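Erythropoietin (PDB 1EER) acts as a secreted cytokine hormone that binds and dimerises its receptor, activating JAK2 and so controlling red blood cell proliferation and differentiation. Local coordinates at residues A[64-78]-A[95-107]. The protein carries 5 engineered substitutions. Sequence-based numbering, arbitrary orientation.
Sequences WQGLALLSEAVLRGQ and VDKAVSGLRSLTT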
# COMPACT_ATOMS: atom_id res chain seq x y z
N TRP A 64 18.18 5.83 -5.20
CA TRP A 64 18.44 5.35 -6.54
C TRP A 64 19.46 4.21 -6.55
O TRP A 64 19.22 3.17 -7.15
CB TRP A 64 18.93 6.50 -7.42
CG TRP A 64 19.17 6.06 -8.81
CD1 TRP A 64 20.38 5.85 -9.40
CD2 TRP A 64 18.18 5.70 -9.77
NE1 TRP A 64 20.21 5.36 -10.67
CE2 TRP A 64 18.86 5.26 -10.92
CE3 TRP A 64 16.78 5.70 -9.76
CZ2 TRP A 64 18.19 4.83 -12.07
CZ3 TRP A 64 16.11 5.26 -10.90
CH2 TRP A 64 16.82 4.83 -12.04
N GLN A 65 20.59 4.41 -5.89
CA GLN A 65 21.59 3.36 -5.87
C GLN A 65 21.09 2.17 -5.06
O GLN A 65 21.26 1.02 -5.48
CB GLN A 65 22.88 3.88 -5.29
CG GLN A 65 23.56 4.87 -6.18
CD GLN A 65 24.81 5.40 -5.56
OE1 GLN A 65 25.24 6.51 -5.86
NE2 GLN A 65 25.42 4.61 -4.69
N GLY A 66 20.47 2.44 -3.92
CA GLY A 66 19.97 1.35 -3.10
C GLY A 66 19.00 0.47 -3.85
O GLY A 66 19.04 -0.76 -3.75
N LEU A 67 18.11 1.11 -4.61
CA LEU A 67 17.10 0.41 -5.41
C LEU A 67 17.76 -0.45 -6.48
O LEU A 67 17.30 -1.56 -6.77
CB LEU A 67 16.17 1.42 -6.07
CG LEU A 67 14.83 0.90 -6.61
CD1 LEU A 67 13.93 0.50 -5.45
CD2 LEU A 67 14.19 1.98 -7.48
N ALA A 68 18.83 0.07 -7.08
CA ALA A 68 19.57 -0.65 -8.11
C ALA A 68 20.14 -1.94 -7.53
O ALA A 68 20.03 -3.00 -8.14
CB ALA A 68 20.68 0.23 -8.65
N LEU A 69 20.76 -1.85 -6.36
CA LEU A 69 21.35 -3.00 -5.69
C LEU A 69 20.26 -4.00 -5.36
O LEU A 69 20.43 -5.21 -5.52
CB LEU A 69 22.08 -2.53 -4.42
CG LEU A 69 22.51 -3.46 -3.28
CD1 LEU A 69 23.06 -4.76 -3.81
CD2 LEU A 69 23.58 -2.74 -2.46
N LEU A 70 19.12 -3.47 -4.92
CA LEU A 70 17.95 -4.26 -4.57
C LEU A 70 17.46 -5.06 -5.78
O LEU A 70 17.16 -6.25 -5.67
CB LEU A 70 16.82 -3.34 -4.07
CG LEU A 70 16.13 -3.64 -2.73
CD1 LEU A 70 14.83 -2.84 -2.64
CD2 LEU A 70 15.84 -5.12 -2.58
N SER A 71 17.36 -4.39 -6.92
CA SER A 71 16.91 -5.05 -8.14
C SER A 71 17.83 -6.23 -8.46
O SER A 71 17.37 -7.31 -8.83
CB SER A 71 16.93 -4.07 -9.32
OG SER A 71 15.99 -3.03 -9.13
N GLU A 72 19.13 -6.02 -8.31
CA GLU A 72 20.11 -7.06 -8.59
C GLU A 72 19.95 -8.20 -7.60
O GLU A 72 20.11 -9.37 -7.95
CB GLU A 72 21.54 -6.51 -8.50
CG GLU A 72 21.83 -5.35 -9.43
CD GLU A 72 23.19 -4.72 -9.15
OE1 GLU A 72 24.14 -5.48 -8.88
OE2 GLU A 72 23.31 -3.48 -9.21
N ALA A 73 19.65 -7.85 -6.35
CA ALA A 73 19.47 -8.86 -5.31
C ALA A 73 18.27 -9.74 -5.63
O ALA A 73 18.33 -10.96 -5.56
CB ALA A 73 19.28 -8.19 -3.97
N VAL A 74 17.17 -9.10 -6.01
CA VAL A 74 15.96 -9.82 -6.35
C VAL A 74 16.16 -10.67 -7.62
O VAL A 74 15.75 -11.83 -7.68
CB VAL A 74 14.78 -8.83 -6.52
CG1 VAL A 74 13.46 -9.58 -6.65
CG2 VAL A 74 14.73 -7.89 -5.32
N LEU A 75 16.80 -10.08 -8.63
CA LEU A 75 17.05 -10.80 -9.88
C LEU A 75 17.85 -12.06 -9.56
O LEU A 75 17.53 -13.15 -10.03
CB LEU A 75 17.80 -9.91 -10.85
CG LEU A 75 16.90 -8.80 -11.41
CD1 LEU A 75 17.73 -7.74 -12.11
CD2 LEU A 75 15.90 -9.41 -12.35
N ARG A 76 18.90 -11.91 -8.76
CA ARG A 76 19.71 -13.05 -8.37
C ARG A 76 18.84 -14.07 -7.65
O ARG A 76 18.94 -15.27 -7.87
CB ARG A 76 20.86 -12.61 -7.46
CG ARG A 76 22.25 -13.00 -7.99
CD ARG A 76 22.63 -14.41 -7.55
NE ARG A 76 22.41 -15.39 -8.61
CZ ARG A 76 22.98 -16.60 -8.65
NH1 ARG A 76 23.81 -16.97 -7.69
NH2 ARG A 76 22.73 -17.42 -9.65
N GLY A 77 17.96 -13.59 -6.77
CA GLY A 77 17.09 -14.50 -6.06
C GLY A 77 16.19 -15.25 -7.01
O GLY A 77 15.89 -16.43 -6.81
N GLN A 78 15.76 -14.57 -8.06
CA GLN A 78 14.89 -15.18 -9.06
C GLN A 78 15.60 -16.32 -9.79
O GLN A 78 15.03 -17.40 -9.97
CB GLN A 78 14.44 -14.11 -10.05
CG GLN A 78 13.58 -14.63 -11.18
CD GLN A 78 13.37 -13.59 -12.25
OE1 GLN A 78 14.27 -12.81 -12.56
NE2 GLN A 78 12.17 -13.55 -12.82
N VAL A 95 8.37 -13.18 -5.78
CA VAL A 95 9.60 -12.80 -6.48
C VAL A 95 9.28 -12.17 -7.84
O VAL A 95 9.90 -11.19 -8.25
CB VAL A 95 10.52 -14.02 -6.70
CG1 VAL A 95 11.69 -13.63 -7.58
CG2 VAL A 95 11.02 -14.55 -5.36
N ASP A 96 8.30 -12.74 -8.53
CA ASP A 96 7.89 -12.25 -9.83
C ASP A 96 7.28 -10.86 -9.69
O ASP A 96 7.46 -10.00 -10.55
CB ASP A 96 6.90 -13.23 -10.47
CG ASP A 96 7.58 -14.46 -11.08
OD1 ASP A 96 8.82 -14.42 -11.31
OD2 ASP A 96 6.88 -15.46 -11.33
N LYS A 97 6.55 -10.65 -8.61
CA LYS A 97 5.96 -9.33 -8.37
C LYS A 97 7.07 -8.32 -8.01
O LYS A 97 7.01 -7.15 -8.41
CB LYS A 97 4.95 -9.41 -7.22
CG LYS A 97 3.72 -10.23 -7.52
CD LYS A 97 3.14 -10.79 -6.24
CE LYS A 97 1.68 -11.15 -6.42
NZ LYS A 97 0.92 -9.98 -6.92
N ALA A 98 8.07 -8.78 -7.26
CA ALA A 98 9.19 -7.94 -6.85
C ALA A 98 10.01 -7.50 -8.06
O ALA A 98 10.35 -6.32 -8.20
CB ALA A 98 10.07 -8.70 -5.86
N VAL A 99 10.33 -8.46 -8.93
CA VAL A 99 11.09 -8.14 -10.13
C VAL A 99 10.27 -7.16 -10.96
O VAL A 99 10.78 -6.16 -11.48
CB VAL A 99 11.37 -9.42 -10.96
CG1 VAL A 99 12.00 -9.05 -12.31
CG2 VAL A 99 12.30 -10.36 -10.19
N SER A 100 8.97 -7.44 -11.06
CA SER A 100 8.05 -6.61 -11.81
C SER A 100 7.88 -5.24 -11.17
O SER A 100 7.95 -4.21 -11.84
CB SER A 100 6.69 -7.31 -11.90
OG SER A 100 5.70 -6.42 -12.39
N GLY A 101 7.65 -5.24 -9.86
CA GLY A 101 7.48 -3.99 -9.13
C GLY A 101 8.72 -3.11 -9.13
O GLY A 101 8.62 -1.91 -9.37
N LEU A 102 9.88 -3.71 -8.86
CA LEU A 102 11.14 -2.96 -8.83
C LEU A 102 11.40 -2.33 -10.18
O LEU A 102 11.93 -1.22 -10.27
CB LEU A 102 12.30 -3.88 -8.43
CG LEU A 102 12.46 -4.10 -6.92
CD1 LEU A 102 13.55 -5.12 -6.64
CD2 LEU A 102 12.80 -2.78 -6.24
N ARG A 103 11.01 -3.03 -11.24
CA ARG A 103 11.22 -2.50 -12.58
C ARG A 103 10.38 -1.25 -12.79
O ARG A 103 10.85 -0.26 -13.35
CB ARG A 103 10.86 -3.56 -13.64
CG ARG A 103 11.26 -3.17 -15.06
CD ARG A 103 10.66 -4.11 -16.11
NE ARG A 103 11.33 -5.41 -16.15
CZ ARG A 103 10.76 -6.55 -15.78
NH1 ARG A 103 9.51 -6.56 -15.35
NH2 ARG A 103 11.45 -7.68 -15.81
N SER A 104 9.14 -1.28 -12.31
CA SER A 104 8.25 -0.14 -12.44
C SER A 104 8.74 1.03 -11.59
O SER A 104 8.79 2.17 -12.05
CB SER A 104 6.84 -0.54 -12.04
OG SER A 104 6.34 -1.56 -12.89
N LEU A 105 9.12 0.73 -10.35
CA LEU A 105 9.60 1.76 -9.44
C LEU A 105 10.84 2.45 -10.00
O LEU A 105 10.98 3.66 -9.88
CB LEU A 105 9.90 1.14 -8.07
CG LEU A 105 8.64 0.63 -7.36
CD1 LEU A 105 9.03 -0.25 -6.18
CD2 LEU A 105 7.80 1.82 -6.90
N THR A 106 11.74 1.67 -10.61
CA THR A 106 12.95 2.23 -11.20
C THR A 106 12.62 3.27 -12.28
O THR A 106 13.24 4.33 -12.35
CB THR A 106 13.82 1.15 -11.87
OG1 THR A 106 14.22 0.18 -10.90
CG2 THR A 106 15.05 1.78 -12.50
N THR A 107 11.65 2.94 -13.13
CA THR A 107 11.24 3.83 -14.20
C THR A 107 10.57 5.04 -13.56
O THR A 107 10.82 6.18 -13.94
CB THR A 107 10.25 3.14 -15.17
OG1 THR A 107 10.91 2.05 -15.83
CG2 THR A 107 9.76 4.12 -16.22
O HOH W 1 16.53 -0.09 -9.91
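Leu102 has CG anti to the carbonyl carbon (chi1 -83°) and CD1 extended beyond it, which lets CD1 meet Val74 CG2 tip to tip at 3.3 Å, a tight carbon contact. In Val74 it is CG1 that stands anti to the backbone N (chi1 -171°), and this branch drops to 3.6 Å from Ala98 CB, where a bare methyl leaves room for it. The branched valine fills the hole among Val95, Ala98, Val99 and Leu102; in return Leu102 is a knob among Leu67, Leu70, Ser71 and Val74, its CD2 3.6 Å from Leu67 CD1. Such reciprocal knobs-into-holes packing joins helices 56-82 and 91-111, whose segments 64-78 and 95-107 run antiparallel at 153°, in the four-helix bundle of this cytokine, and Tyr145 and Leu153 of helix 138-161 pack on Leu102 and Leu67. Small hydroxyl residues suit the more polar flank: a water hydrogen-bonds to Ser71 OG, 3.1 Å away, while its donation to Thr106 OG1 is modelled unusually short and is doubtful. Thr106 OG1 in turn donates to Leu102 O (2.8 Å), on the opposite face of that carbonyl from Thr106 N. Thr106 CG2 lies 3.6 Å from Trp64 CH2, while the broad indole brings its edge, in plane, to Thr106 O. Toward the other end, Gln78 uses its aliphatic part, CB resting 3.7 Å from Val95 CG1, and its extended chain carries the amide past Val99 CG2 toward Asp96.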